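Local structure of cupin domain protein (Microcystis aeruginosa DIANCHI905, 5ZBF) at residues Gly51-Gly56 with Leu69-Asp74. The protein is a cupin-fold isomerase of the biosynthesis of the Choi moiety of aeruginosins, and binds an iron(II) ion and 4-hydroxyphenylpyruvate. Numbering follows the deposited sequence. Where two conformers were deposited one is given.
Sequences GMVLSG and LRALQD
The carbonyl oxygen of V53 is held twice by the turn opposite: L72 N donates a nearly straight hydrogen bond to V53 O (2.8 Å, 170° at the hydrogen), and A71 CA approaches V53 O at 3.3 Å in a CA-H...O contact. The amide of the same residue, V53 N, donates a hydrogen bond to a water that in turn donates to R70 O and D74 O, so one water joins three backbone groups that do not pair directly. A second water donates to G56 O and accepts from A71 N. The side chain of V53 points toward the turn and packs against L69 and A71. Its CG1, anti to the backbone N (chi1 174°), lies 4.0 Å from A71 CB, while CG2 packs 4.1 Å from L69 CB. Shortening V53 to an alanine would probably open a gap beside L69 and A71 and leave both short of apolar cover. A71 suits its place because a lone methyl fits beside V53 and close to the carbonyl oxygen of G56. Leucine CD2 atoms of L54 and L72 meet at 3.8 Å, the side chains crossing at about a right angle, and in one of its two conformers M52 may lay CE against the L72-Q73 peptide. The turn itself is braced by R70, which grips D74 side-on: NE reaches OD2 and NH2 reaches OD1, both in the guanidinium plane, while R70 N also donates to D74 OD2. G56, at a positive phi of 102°, takes a backbone shape in which a CB would jam against the preceding carbonyl. L54 and S55 both pair with I95, a classic beta bulge where strand 48-55 turns its corner, and the turn after strand 65-70 docks on it within an iron-binding cupin beta-barrel.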
ATOM      1  N   GLY A  51      -5.168  -3.629   2.633  1.00 18.39           N
ATOM      2  CA  GLY A  51      -4.120  -2.971   3.392  1.00 17.14           C
ATOM      3  C   GLY A  51      -3.147  -3.915   4.046  1.00 18.24           C
ATOM      4  O   GLY A  51      -3.344  -5.119   4.026  1.00 19.87           O
ATOM      5  N   MET A  52      -2.093  -3.339   4.625  1.00 16.74           N
ATOM      6  CA  MET A  52      -1.043  -4.113   5.281  0.50 17.29           C
ATOM      7  C   MET A  52      -0.557  -3.357   6.493  1.00 17.04           C
ATOM      8  O   MET A  52      -0.599  -2.125   6.527  1.00 19.61           O
ATOM      9  CB  MET A  52       0.167  -4.301   4.375  0.50 19.84           C
ATOM     10  CG  MET A  52      -0.098  -4.933   3.032  0.50 20.47           C
ATOM     11  SD  MET A  52       1.496  -5.220   2.232  0.50 23.40           S
ATOM     12  CE  MET A  52       2.337  -6.192   3.485  0.50 24.71           C
ATOM     13  N   VAL A  53      -0.107  -4.109   7.484  1.00 16.72           N
ATOM     14  CA  VAL A  53       0.601  -3.561   8.632  1.00 15.60           C
ATOM     15  C   VAL A  53       2.066  -3.350   8.213  1.00 16.27           C
ATOM     16  O   VAL A  53       2.692  -4.250   7.619  1.00 17.64           O
ATOM     17  CB  VAL A  53       0.559  -4.545   9.810  1.00 16.90           C
ATOM     18  CG1 VAL A  53       1.408  -4.059  10.975  1.00 17.83           C
ATOM     19  CG2 VAL A  53      -0.888  -4.814  10.212  1.00 18.89           C
ATOM     20  N   LEU A  54       2.608  -2.180   8.529  1.00 16.86           N
ATOM     21  CA  LEU A  54       4.029  -1.889   8.301  1.00 16.58           C
ATOM     22  C   LEU A  54       4.871  -2.082   9.556  1.00 18.82           C
ATOM     23  O   LEU A  54       6.002  -2.522   9.482  1.00 20.82           O
ATOM     24  CB  LEU A  54       4.201  -0.467   7.770  1.00 16.64           C
ATOM     25  CG  LEU A  54       3.491  -0.098   6.464  1.00 18.26           C
ATOM     26  CD1 LEU A  54       3.672   1.381   6.156  1.00 19.41           C
ATOM     27  CD2 LEU A  54       4.015  -0.950   5.309  1.00 20.05           C
ATOM     28  N   SER A  55       4.310  -1.727  10.708  1.00 19.00           N
ATOM     29  CA  SER A  55       4.961  -1.900  11.989  1.00 19.61           C
ATOM     30  C   SER A  55       3.889  -2.234  13.021  1.00 19.89           C
ATOM     31  O   SER A  55       2.858  -1.569  13.077  1.00 20.90           O
ATOM     32  CB  SER A  55       5.698  -0.622  12.383  1.00 21.32           C
ATOM     33  OG  SER A  55       6.249  -0.733  13.673  1.00 23.28           O
ATOM     34  N   GLY A  56       4.140  -3.266  13.820  1.00 18.37           N
ATOM     35  CA  GLY A  56       3.194  -3.721  14.836  1.00 18.90           C
ATOM     36  C   GLY A  56       2.445  -4.964  14.397  1.00 22.03           C
ATOM     37  O   GLY A  56       3.002  -5.814  13.716  1.00 21.83           O
ATOM     38  N   LEU A  69      -2.827 -10.293  11.440  1.00 24.95           N
ATOM     39  CA  LEU A  69      -2.132  -9.663  10.323  1.00 21.69           C
ATOM     40  C   LEU A  69      -0.722  -9.315  10.773  1.00 21.93           C
ATOM     41  O   LEU A  69      -0.544  -8.552  11.722  1.00 27.10           O
ATOM     42  CB  LEU A  69      -2.856  -8.399   9.865  1.00 23.92           C
ATOM     43  CG  LEU A  69      -4.295  -8.548   9.376  1.00 23.64           C
ATOM     44  CD1 LEU A  69      -4.957  -7.199   9.155  1.00 23.80           C
ATOM     45  CD2 LEU A  69      -4.332  -9.355   8.091  1.00 23.87           C
ATOM     46  N   ARG A  70       0.270  -9.876  10.086  1.00 21.59           N
ATOM     47  CA  ARG A  70       1.679  -9.669  10.435  1.00 20.59           C
ATOM     48  C   ARG A  70       2.302  -8.569   9.595  1.00 18.79           C
ATOM     49  O   ARG A  70       2.009  -8.438   8.406  1.00 19.79           O
ATOM     50  CB  ARG A  70       2.470 -10.956  10.218  1.00 23.87           C
ATOM     51  CG  ARG A  70       2.061 -12.105  11.136  1.00 25.23           C
ATOM     52  CD  ARG A  70       2.599 -13.432  10.659  1.00 28.56           C
ATOM     53  NE  ARG A  70       2.115 -13.710   9.312  1.00 24.09           N
ATOM     54  CZ  ARG A  70       2.568 -14.689   8.536  1.00 25.62           C
ATOM     55  NH1 ARG A  70       3.507 -15.512   8.973  1.00 26.91           N
ATOM     56  NH2 ARG A  70       2.070 -14.840   7.315  1.00 25.17           N
ATOM     57  N   ALA A  71       3.193  -7.808  10.224  1.00 18.38           N
ATOM     58  CA  ALA A  71       3.884  -6.693   9.569  1.00 18.87           C
ATOM     59  C   ALA A  71       4.642  -7.162   8.318  1.00 19.85           C
ATOM     60  O   ALA A  71       5.356  -8.160   8.359  1.00 19.54           O
ATOM     61  CB  ALA A  71       4.854  -6.047  10.538  1.00 20.63           C
ATOM     62  N   LEU A  72       4.448  -6.434   7.222  1.00 18.04           N
ATOM     63  CA  LEU A  72       5.154  -6.645   5.954  1.00 19.24           C
ATOM     64  C   LEU A  72       4.942  -8.039   5.349  1.00 20.89           C
ATOM     65  O   LEU A  72       5.747  -8.482   4.522  1.00 24.55           O
ATOM     66  CB  LEU A  72       6.646  -6.331   6.119  1.00 20.79           C
ATOM     67  CG  LEU A  72       6.947  -4.947   6.703  1.00 20.80           C
ATOM     68  CD1 LEU A  72       8.447  -4.795   6.867  1.00 23.56           C
ATOM     69  CD2 LEU A  72       6.387  -3.837   5.827  1.00 21.58           C
ATOM     70  N   GLN A  73       3.852  -8.708   5.733  1.00 21.01           N
ATOM     71  CA  GLN A  73       3.544 -10.064   5.247  1.00 20.22           C
ATOM     72  C   GLN A  73       2.113 -10.226   4.726  1.00 19.99           C
ATOM     73  O   GLN A  73       1.902 -10.680   3.596  1.00 22.09           O
ATOM     74  CB  GLN A  73       3.787 -11.106   6.336  1.00 21.76           C
ATOM     75  CG  GLN A  73       5.232 -11.217   6.802  1.00 25.15           C
ATOM     76  CD  GLN A  73       5.520 -12.539   7.495  1.00 32.74           C
ATOM     77  OE1 GLN A  73       5.652 -13.584   6.846  1.00 45.29           O
ATOM     78  NE2 GLN A  73       5.625 -12.503   8.808  1.00 35.94           N
ATOM     79  N   ASP A  74       1.137  -9.853   5.553  1.00 19.46           N
ATOM     80  CA  ASP A  74      -0.251 -10.144   5.262  1.00 19.83           C
ATOM     81  C   ASP A  74      -0.973  -8.914   4.705  1.00 21.20           C
ATOM     82  O   ASP A  74      -0.656  -7.774   5.049  1.00 22.06           O
ATOM     83  CB  ASP A  74      -0.937 -10.671   6.525  1.00 23.07           C
ATOM     84  CG  ASP A  74      -0.269 -11.939   7.076  1.00 25.29           C
ATOM     85  OD1 ASP A  74       0.113 -12.820   6.281  1.00 25.76           O
ATOM     86  OD2 ASP A  74      -0.090 -12.046   8.310  1.00 24.77           O
TER
HETATM   87  O   HOH W   1      -0.315  -6.966   7.474  1.00 23.89           O
HETATM   88  O   HOH W   2       3.594  -8.335  13.011  1.00 25.22           O